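Local coordinates for protein vibralactone Cyclase (Boreostereum vibrans, PDB 6KD0) that probably catalyses the cyclization that forms the fused bicyclic beta-lactone of vibralactone, using an alpha/beta hydrolase fold, at residues H311-L316 / M320-K325; L205-P210 / E328-G333. One frame throughout, in Å; residues are numbered along the deposited sequence.

Interaction 1: H311-L316 / M320-K325; sequences HAFHML and MKLAQK
Phe313 and His314 pack against Met320, Leu322 and Ala323 in a buried, apolar helix-to-helix contact, where the short helix 313-316 meets the start of helix 321-338 just after the putative catalytic His311. No hydrogen bond crosses it. The Phe313 ring does most of the work: its chi1 of 85° sets CG between the backbone N and the carbonyl carbon, and the ring reaches over to the second helix, with CE2 3.6 Å from Ala323 CA. Its far end, CZ, comes 4.2 Å from Leu322 CG, and Leu322 O lies at the ring edge near its plane. The sulfur of Met320 also comes in at the edge, a Met-aromatic contact with SD 4.2 Å from Phe313 CD2 and 79° off the ring normal; the two side chains cross at about a right angle. Ala323 is small enough for a close backbone approach, its CB sitting 3.7 Å from His314 CA, while His314 CB lies over one face of the Phe313 ring. Replacing Phe313 by alanine removes the ring, which is likely to open a gap beside Ala323 and leave the Met320 sulfur without its aromatic partner. Around this pair, helix 18-24 packs on Met320 through Phe18 and Val21, Met315 reaches Trp42 and Leu50 of helix 35-54, and His314 touches Gln176 at the end of strand 171-176.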
loop_
_atom_site.group_PDB
_atom_site.type_symbol
_atom_site.label_atom_id
_atom_site.label_comp_id
_atom_site.label_asym_id
_atom_site.label_seq_id
_atom_site.Cartn_x
_atom_site.Cartn_y
_atom_site.Cartn_z
ATOM N N HIS A 311 -3.128 12.043 4.457
ATOM C CA HIS A 311 -2.501 10.731 4.327
ATOM C C HIS A 311 -3.042 9.741 5.351
ATOM O O HIS A 311 -2.951 9.969 6.563
ATOM C CB HIS A 311 -0.997 10.918 4.508
ATOM C CG HIS A 311 -0.161 9.752 4.080
ATOM N ND1 HIS A 311 0.341 9.629 2.803
ATOM C CD2 HIS A 311 0.324 8.703 4.781
ATOM C CE1 HIS A 311 1.091 8.545 2.730
ATOM N NE2 HIS A 311 1.095 7.963 3.916
ATOM N N ALA A 312 -3.617 8.645 4.859
ATOM C CA ALA A 312 -4.084 7.540 5.694
ATOM C C ALA A 312 -5.234 7.925 6.610
ATOM O O ALA A 312 -5.395 7.314 7.677
ATOM C CB ALA A 312 -2.957 6.960 6.553
ATOM N N PHE A 313 -6.024 8.939 6.230
ATOM C CA PHE A 313 -7.157 9.339 7.060
ATOM C C PHE A 313 -8.156 8.204 7.227
ATOM O O PHE A 313 -8.868 8.160 8.234
ATOM C CB PHE A 313 -7.858 10.553 6.462
ATOM C CG PHE A 313 -8.877 10.189 5.421
ATOM C CD1 PHE A 313 -8.484 9.899 4.123
ATOM C CD2 PHE A 313 -10.223 10.108 5.748
ATOM C CE1 PHE A 313 -9.427 9.546 3.161
ATOM C CE2 PHE A 313 -11.160 9.750 4.797
ATOM C CZ PHE A 313 -10.761 9.469 3.505
ATOM N N HIS A 314 -8.236 7.279 6.255
ATOM C CA HIS A 314 -9.202 6.192 6.369
ATOM C C HIS A 314 -8.778 5.122 7.364
ATOM O O HIS A 314 -9.628 4.352 7.809
ATOM C CB HIS A 314 -9.499 5.580 4.988
ATOM C CG HIS A 314 -8.537 4.524 4.538
ATOM N ND1 HIS A 314 -7.235 4.801 4.178
ATOM C CD2 HIS A 314 -8.709 3.198 4.327
ATOM C CE1 HIS A 314 -6.642 3.687 3.795
ATOM N NE2 HIS A 314 -7.513 2.699 3.877
ATOM N N MET A 315 -7.499 5.059 7.737
ATOM C CA MET A 315 -7.040 4.116 8.752
ATOM C C MET A 315 -7.205 4.667 10.152
ATOM O O MET A 315 -7.371 3.901 11.109
ATOM C CB MET A 315 -5.564 3.769 8.544
ATOM C CG MET A 315 -5.261 3.095 7.215
ATOM S SD MET A 315 -6.064 1.495 7.015
ATOM C CE MET A 315 -5.147 0.525 8.216
ATOM N N LEU A 316 -7.160 5.978 10.287
ATOM C CA LEU A 316 -7.311 6.605 11.586
ATOM C C LEU A 316 -8.734 7.058 11.869
ATOM O O LEU A 316 -9.081 7.246 13.038
ATOM C CB LEU A 316 -6.360 7.795 11.701
ATOM C CG LEU A 316 -4.966 7.401 12.199
ATOM C CD1 LEU A 316 -4.123 6.698 11.099
ATOM C CD2 LEU A 316 -4.248 8.596 12.758
ATOM N N MET A 320 -15.693 7.694 9.693
ATOM C CA MET A 320 -16.165 8.690 8.741
ATOM C C MET A 320 -16.824 7.992 7.564
ATOM O O MET A 320 -16.340 6.959 7.091
ATOM C CB MET A 320 -15.010 9.553 8.226
ATOM C CG MET A 320 -14.495 10.621 9.164
ATOM S SD MET A 320 -13.097 11.480 8.412
ATOM C CE MET A 320 -13.909 12.515 7.198
ATOM N N LYS A 321 -17.944 8.550 7.095
ATOM C CA LYS A 321 -18.558 8.033 5.874
ATOM C C LYS A 321 -17.591 8.126 4.698
ATOM O O LYS A 321 -17.528 7.217 3.859
ATOM C CB LYS A 321 -19.855 8.788 5.574
ATOM C CG LYS A 321 -20.938 8.577 6.625
ATOM C CD LYS A 321 -21.903 9.761 6.705
ATOM C CE LYS A 321 -21.204 11.133 6.686
ATOM N NZ LYS A 321 -20.248 11.351 7.803
ATOM N N LEU A 322 -16.802 9.202 4.645
ATOM C CA LEU A 322 -15.812 9.361 3.580
ATOM C C LEU A 322 -14.740 8.273 3.629
ATOM O O LEU A 322 -14.297 7.782 2.582
ATOM C CB LEU A 322 -15.169 10.742 3.681
ATOM C CG LEU A 322 -14.420 11.260 2.459
ATOM C CD1 LEU A 322 -15.321 11.290 1.220
ATOM C CD2 LEU A 322 -13.867 12.631 2.756
ATOM N N ALA A 323 -14.292 7.910 4.837
ATOM C CA ALA A 323 -13.302 6.847 5.003
ATOM C C ALA A 323 -13.866 5.501 4.572
ATOM O O ALA A 323 -13.173 4.689 3.941
ATOM C CB ALA A 323 -12.835 6.803 6.458
ATOM N N GLN A 324 -15.128 5.236 4.915
ATOM C CA GLN A 324 -15.755 4.010 4.449
ATOM C C GLN A 324 -15.822 3.997 2.933
ATOM O O GLN A 324 -15.629 2.950 2.304
ATOM C CB GLN A 324 -17.144 3.866 5.070
ATOM C CG GLN A 324 -17.065 3.402 6.513
ATOM C CD GLN A 324 -18.311 3.736 7.301
ATOM O OE1 GLN A 324 -18.315 4.633 8.147
ATOM N NE2 GLN A 324 -19.376 3.024 7.020
ATOM N N LYS A 325 -16.053 5.160 2.322
ATOM C CA LYS A 325 -16.105 5.196 0.864
ATOM C C LYS A 325 -14.729 4.912 0.277
ATOM O O LYS A 325 -14.608 4.214 -0.737
ATOM C CB LYS A 325 -16.641 6.543 0.385
ATOM C CG LYS A 325 -16.919 6.578 -1.105
ATOM C CD LYS A 325 -17.670 7.840 -1.514
ATOM C CE LYS A 325 -17.745 7.985 -3.038
ATOM N NZ LYS A 325 -17.028 9.213 -3.506
#

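Interaction 2: L205-P210 / E328-G333; sequences LVQYPP and EETIEG
Leu205 and Gln207 of strand 203-207 both point their side chains at helix 321-338, which covers this part of the central sheet and runs nearly antiparallel to the strand: the local axes make 157° and approach to 9.6 Å. Such packing of a helix on a sheet strand belongs to the alpha/beta hydrolase fold. Leu205 comes first. With CG anti to the backbone N (chi1 -174°), its branch extends to the helix backbone, and CD1 stops 3.4 Å from Thr330 O. The same methyl is 4.1 Å from Gly333 C, a close approach at a residue without a side chain. The other methyl, CD2, faces Thr330 CG2 at 4.3 Å. Met334 and Leu337, further along the helix, also pack on Leu205.

Val206 turns from the helix to Ser183 and Leu184 of helix 178-192, beyond the sheet. At Gln207 the contact becomes polar. Its chain, extended beyond CG, crosses Thr330 at about a right angle and brings NE2 to 2.8 Å from Thr330 OG1. The bond is weak, bent to 124° at the hydrogen, and NE2 also lies 3.5 Å from Thr330 CG2. After Gln207 the chain leaves the helix segment, and Tyr208 packs on Phe326 one turn before Thr330.

Both polar ends have a further partner: Gln207 OE1 accepts from Gln176 NE2, and Thr330 OG1 bonds to Phe326 O. These buried groups are therefore held mainly by their neighbours; the bond from Gln176 NE2 to Gln207 OE1 probably sets the rotation of the amide, while the bent NE2 bond adds a modest polar tie to an otherwise apolar seam.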
loop_
_atom_site.group_PDB
_atom_site.type_symbol
_atom_site.label_atom_id
_atom_site.label_comp_id
_atom_site.label_asym_id
_atom_site.label_seq_id
_atom_site.Cartn_x
_atom_site.Cartn_y
_atom_site.Cartn_z
ATOM N N LEU A 205 -2.590 -2.268 -7.131
ATOM C CA LEU A 205 -3.297 -1.178 -6.472
ATOM C C LEU A 205 -2.358 -0.552 -5.461
ATOM O O LEU A 205 -1.728 -1.273 -4.682
ATOM C CB LEU A 205 -4.560 -1.677 -5.761
ATOM C CG LEU A 205 -5.463 -0.594 -5.153
ATOM C CD1 LEU A 205 -6.918 -1.036 -5.226
ATOM C CD2 LEU A 205 -5.087 -0.276 -3.707
ATOM N N VAL A 206 -2.267 0.779 -5.454
ATOM C CA VAL A 206 -1.497 1.435 -4.400
ATOM C C VAL A 206 -2.278 2.620 -3.851
ATOM O O VAL A 206 -3.083 3.252 -4.545
ATOM C CB VAL A 206 -0.082 1.874 -4.864
ATOM C CG1 VAL A 206 0.736 0.667 -5.299
ATOM C CG2 VAL A 206 -0.175 2.886 -5.976
ATOM N N GLN A 207 -2.033 2.918 -2.581
ATOM C CA GLN A 207 -2.649 4.064 -1.926
ATOM C C GLN A 207 -1.540 4.987 -1.450
ATOM O O GLN A 207 -0.706 4.578 -0.637
ATOM C CB GLN A 207 -3.527 3.626 -0.747
ATOM C CG GLN A 207 -4.523 2.512 -1.071
ATOM C CD GLN A 207 -5.117 1.865 0.176
ATOM O OE1 GLN A 207 -4.409 1.609 1.151
ATOM N NE2 GLN A 207 -6.419 1.576 0.143
ATOM N N TYR A 208 -1.542 6.226 -1.955
ATOM C CA TYR A 208 -0.688 7.343 -1.542
ATOM C C TYR A 208 0.739 6.926 -1.172
ATOM O O TYR A 208 1.182 7.222 -0.062
ATOM C CB TYR A 208 -1.369 8.110 -0.381
ATOM C CG TYR A 208 -2.050 7.288 0.721
ATOM C CD1 TYR A 208 -1.319 6.720 1.754
ATOM C CD2 TYR A 208 -3.440 7.102 0.742
ATOM C CE1 TYR A 208 -1.923 5.982 2.763
ATOM C CE2 TYR A 208 -4.055 6.351 1.749
ATOM C CZ TYR A 208 -3.292 5.801 2.759
ATOM O OH TYR A 208 -3.857 5.047 3.776
ATOM N N PRO A 209 1.493 6.278 -2.068
ATOM C CA PRO A 209 2.880 5.822 -1.728
ATOM C C PRO A 209 3.904 6.932 -1.877
ATOM O O PRO A 209 3.742 7.824 -2.723
ATOM C CB PRO A 209 3.146 4.721 -2.771
ATOM C CG PRO A 209 2.365 5.217 -3.986
ATOM C CD PRO A 209 1.071 5.770 -3.392
ATOM N N PRO A 210 5.001 6.890 -1.112
ATOM C CA PRO A 210 6.203 7.618 -1.534
ATOM C C PRO A 210 6.760 6.938 -2.773
ATOM O O PRO A 210 6.603 5.729 -2.959
ATOM C CB PRO A 210 7.159 7.490 -0.335
ATOM C CG PRO A 210 6.693 6.232 0.393
ATOM C CD PRO A 210 5.231 6.038 0.077
ATOM N N GLU A 328 -14.341 1.247 0.365
ATOM C CA GLU A 328 -15.203 0.655 -0.657
ATOM C C GLU A 328 -14.604 0.819 -2.046
ATOM O O GLU A 328 -14.656 -0.103 -2.866
ATOM C CB GLU A 328 -16.597 1.283 -0.611
ATOM C CG GLU A 328 -17.424 0.898 0.611
ATOM C CD GLU A 328 -18.648 1.802 0.788
ATOM O OE1 GLU A 328 -18.981 2.542 -0.167
ATOM O OE2 GLU A 328 -19.268 1.776 1.877
ATOM N N GLU A 329 -14.027 1.987 -2.328
ATOM C CA GLU A 329 -13.402 2.214 -3.627
ATOM C C GLU A 329 -12.085 1.452 -3.765
ATOM O O GLU A 329 -11.719 1.058 -4.882
ATOM C CB GLU A 329 -13.191 3.706 -3.854
ATOM C CG GLU A 329 -12.586 4.018 -5.226
ATOM C CD GLU A 329 -12.951 5.403 -5.731
ATOM O OE1 GLU A 329 -12.818 5.642 -6.958
ATOM O OE2 GLU A 329 -13.356 6.252 -4.899
ATOM N N THR A 330 -11.366 1.232 -2.657
ATOM C CA THR A 330 -10.232 0.306 -2.674
ATOM C C THR A 330 -10.681 -1.062 -3.164
ATOM O O THR A 330 -10.070 -1.664 -4.063
ATOM C CB THR A 330 -9.618 0.176 -1.268
ATOM O OG1 THR A 330 -9.071 1.433 -0.847
ATOM C CG2 THR A 330 -8.510 -0.891 -1.258
ATOM N N ILE A 331 -11.761 -1.568 -2.571
ATOM C CA ILE A 331 -12.261 -2.892 -2.920
ATOM C C ILE A 331 -12.771 -2.919 -4.359
ATOM O O ILE A 331 -12.586 -3.913 -5.074
ATOM C CB ILE A 331 -13.337 -3.331 -1.910
ATOM C CG1 ILE A 331 -12.693 -3.534 -0.532
ATOM C CG2 ILE A 331 -14.025 -4.590 -2.389
ATOM C CD1 ILE A 331 -13.700 -3.778 0.579
ATOM N N GLU A 332 -13.382 -1.820 -4.816
ATOM C CA GLU A 332 -13.840 -1.717 -6.206
ATOM C C GLU A 332 -12.668 -1.705 -7.182
ATOM O O GLU A 332 -12.758 -2.271 -8.278
ATOM C CB GLU A 332 -14.683 -0.456 -6.406
ATOM C CG GLU A 332 -16.153 -0.576 -6.034
ATOM C CD GLU A 332 -16.871 0.773 -6.084
ATOM O OE1 GLU A 332 -18.004 0.867 -5.548
ATOM O OE2 GLU A 332 -16.302 1.737 -6.662
ATOM N N GLY A 333 -11.571 -1.041 -6.818
ATOM C CA GLY A 333 -10.386 -1.075 -7.664
ATOM C C GLY A 333 -9.780 -2.464 -7.735
ATOM O O GLY A 333 -9.362 -2.928 -8.801
#

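Both contacts are buried and both use helix 321-338: interaction 1 takes its first turns and interaction 2 a stretch further along, with centres about 12 Å apart. Interaction 2 lies nearer the centre of the chain, on an inner strand of the sheet, and mixes leucine packing with a weak amide-hydroxyl bond. Interaction 1 lies farther out, joins two helices, and is apolar packing with no hydrogen bond across it. They meet at Tyr208, whose OH comes 3.1 Å from His314 CE1. Helix 321-338 thus backs both helix 313-316, which follows His311 of the probable Ser177-His311-Asp281 triad, and strand 203-207, neighbour of the strand leading to the probable nucleophile elbow.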